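Local atomic coordinates of group II chitinase (Ostrinia furnacalis, PDB entry 6JAV), a protein that probably hydrolyses internal glycosidic bonds of chitin, this chain being one glycosyl hydrolase family 18 catalytic domain of a much longer chitin-binding enzyme. Residues A[106-111]-A[149-154]. Numbering follows the deposited sequence.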
loop_
_atom_site.group_PDB
_atom_site.type_symbol
_atom_site.label_atom_id
_atom_site.label_comp_id
_atom_site.label_asym_id
_atom_site.label_seq_id
_atom_site.Cartn_x
_atom_site.Cartn_y
_atom_site.Cartn_z
ATOM N N LYS A 106 13.799 -12.912 -20.767
ATOM C CA LYS A 106 15.041 -12.762 -20.019
ATOM C C LYS A 106 14.765 -12.341 -18.576
ATOM O O LYS A 106 15.339 -12.895 -17.624
ATOM C CB LYS A 106 15.905 -11.725 -20.725
ATOM C CG LYS A 106 17.279 -11.538 -20.061
ATOM C CD LYS A 106 18.162 -10.576 -20.863
ATOM C CE LYS A 106 18.106 -9.160 -20.286
ATOM N NZ LYS A 106 19.133 -8.199 -20.823
ATOM N N PHE A 107 13.874 -11.362 -18.401
ATOM C CA PHE A 107 13.556 -10.857 -17.072
ATOM C C PHE A 107 13.064 -11.968 -16.157
ATOM O O PHE A 107 13.459 -12.047 -14.984
ATOM C CB PHE A 107 12.495 -9.760 -17.196
ATOM C CG PHE A 107 11.905 -9.359 -15.874
ATOM C CD1 PHE A 107 12.485 -8.353 -15.112
ATOM C CD2 PHE A 107 10.763 -9.993 -15.387
ATOM C CE1 PHE A 107 11.928 -7.993 -13.867
ATOM C CE2 PHE A 107 10.222 -9.649 -14.143
ATOM C CZ PHE A 107 10.808 -8.642 -13.399
ATOM N N VAL A 108 12.185 -12.836 -16.666
ATOM C CA VAL A 108 11.522 -13.810 -15.803
ATOM C C VAL A 108 12.524 -14.796 -15.212
ATOM O O VAL A 108 12.484 -15.101 -14.015
ATOM C CB VAL A 108 10.388 -14.504 -16.580
ATOM C CG1 VAL A 108 9.948 -15.775 -15.875
ATOM C CG2 VAL A 108 9.204 -13.534 -16.798
ATOM N N GLN A 109 13.427 -15.334 -16.041
ATOM C CA GLN A 109 14.336 -16.341 -15.507
ATOM C C GLN A 109 15.301 -15.725 -14.507
ATOM O O GLN A 109 15.628 -16.343 -13.481
ATOM C CB GLN A 109 15.121 -17.013 -16.637
ATOM C CG GLN A 109 14.250 -17.752 -17.662
ATOM C CD GLN A 109 13.384 -18.837 -17.051
ATOM O OE1 GLN A 109 13.779 -19.509 -16.090
ATOM N NE2 GLN A 109 12.196 -19.013 -17.607
ATOM N N HIS A 110 15.759 -14.502 -14.781
ATOM C CA HIS A 110 16.656 -13.848 -13.837
ATOM C C HIS A 110 15.927 -13.506 -12.538
ATOM O O HIS A 110 16.505 -13.625 -11.450
ATOM C CB HIS A 110 17.250 -12.604 -14.474
ATOM C CG HIS A 110 18.024 -11.768 -13.507
ATOM N ND1 HIS A 110 17.417 -10.888 -12.633
ATOM C CD2 HIS A 110 19.355 -11.702 -13.250
ATOM C CE1 HIS A 110 18.343 -10.299 -11.896
ATOM N NE2 HIS A 110 19.525 -10.785 -12.242
ATOM N N ALA A 111 14.666 -13.067 -12.632
ATOM C CA ALA A 111 13.925 -12.677 -11.430
ATOM C C ALA A 111 13.753 -13.855 -10.486
ATOM O O ALA A 111 13.935 -13.714 -9.269
ATOM C CB ALA A 111 12.565 -12.079 -11.813
ATOM N N ALA A 149 -0.329 -8.526 -18.500
ATOM C CA ALA A 149 -0.974 -9.825 -18.320
ATOM C C ALA A 149 -0.063 -10.961 -18.762
ATOM O O ALA A 149 0.000 -12.003 -18.100
ATOM C CB ALA A 149 -2.288 -9.848 -19.113
ATOM N N ASP A 150 0.679 -10.761 -19.858
ATOM C CA ASP A 150 1.603 -11.796 -20.310
ATOM C C ASP A 150 2.798 -11.917 -19.375
ATOM O O ASP A 150 3.273 -13.034 -19.120
ATOM C CB ASP A 150 2.066 -11.533 -21.745
ATOM C CG ASP A 150 0.961 -11.810 -22.769
ATOM O OD1 ASP A 150 0.022 -12.583 -22.462
ATOM O OD2 ASP A 150 1.034 -11.246 -23.881
ATOM N N LEU A 151 3.289 -10.783 -18.841
ATOM C CA LEU A 151 4.343 -10.851 -17.822
ATOM C C LEU A 151 3.879 -11.664 -16.609
ATOM O O LEU A 151 4.607 -12.531 -16.099
ATOM C CB LEU A 151 4.773 -9.444 -17.393
ATOM C CG LEU A 151 5.920 -9.457 -16.349
ATOM C CD1 LEU A 151 7.238 -9.805 -17.019
ATOM C CD2 LEU A 151 6.014 -8.122 -15.644
ATOM N N VAL A 152 2.655 -11.408 -16.147
ATOM C CA VAL A 152 2.108 -12.161 -15.022
ATOM C C VAL A 152 2.012 -13.647 -15.351
ATOM O O VAL A 152 2.385 -14.497 -14.528
ATOM C CB VAL A 152 0.760 -11.565 -14.600
ATOM C CG1 VAL A 152 0.055 -12.469 -13.600
ATOM C CG2 VAL A 152 1.003 -10.226 -13.912
ATOM N N HIS A 153 1.550 -13.985 -16.567
ATOM C CA HIS A 153 1.497 -15.390 -16.937
ATOM C C HIS A 153 2.892 -16.014 -16.942
ATOM O O HIS A 153 3.097 -17.114 -16.407
ATOM C CB HIS A 153 0.858 -15.574 -18.303
ATOM C CG HIS A 153 1.087 -16.965 -18.792
ATOM N ND1 HIS A 153 1.925 -17.256 -19.845
ATOM C CD2 HIS A 153 0.726 -18.156 -18.252
ATOM C CE1 HIS A 153 2.015 -18.572 -19.974
ATOM N NE2 HIS A 153 1.284 -19.138 -19.029
ATOM N N GLU A 154 3.864 -15.318 -17.536
ATOM C CA GLU A 154 5.195 -15.903 -17.682
ATOM C C GLU A 154 5.883 -16.053 -16.334
ATOM O O GLU A 154 6.597 -17.042 -16.095
ATOM C CB GLU A 154 6.010 -15.069 -18.668
ATOM C CG GLU A 154 5.401 -15.199 -20.083
ATOM C CD GLU A 154 5.597 -14.013 -20.998
ATOM O OE1 GLU A 154 6.506 -13.189 -20.747
ATOM O OE2 GLU A 154 4.831 -13.919 -21.992
#
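L151 and E154, one helical turn apart on helix 143-159, meet F107 and V108 of helix 101-118, and between 106-111 and 149-154 the touching atoms meet by van der Waals packing. Taking 149-154 in order, L151 comes first. With L151 CG placed opposite the backbone N (chi1 -178°), the side chain reaches toward 106-111 and presents its CD1 branch: L151 CD1 lies 3.9 Å from F107 CD2, with F107 CE2 only slightly farther at 4.1 Å. The methyl therefore meets the CD2-CE2 side of the ring, approaching obliquely, while the two side chains cross at roughly a right angle. The CB of A111, one turn on in the ring's own helix, packs over one ring face near the rim. L151 CD1 also reaches V108, whose CG2 is 4.2 Å away, so this one methyl bridges two neighbouring residues of 106-111.

At E154 the contact shifts to the backbone and the base of the side chain. The two methyls of V108 divide the work: CG1 lies 3.6 Å from the carbonyl O of E154, and CG2 packs 4.0 Å from E154 CB. The carboxylate takes no part in this apolar contact; E154 OE1 forms a salt bridge with R104, which adds a polar link between the same two helices beside the buried methyls. V108 also touches L155 and V158 of helix 143-159, and F107 touches L155.

The segment axes approach to 10.4 Å and cross at -39°, their N-to-C directions running broadly the same way. With strands 78-84, 122-126 and 165-170 parallel neighbours in the barrel, and these helices connecting them in succession, this is packing between consecutive outer helices of the family 18 TIM barrel.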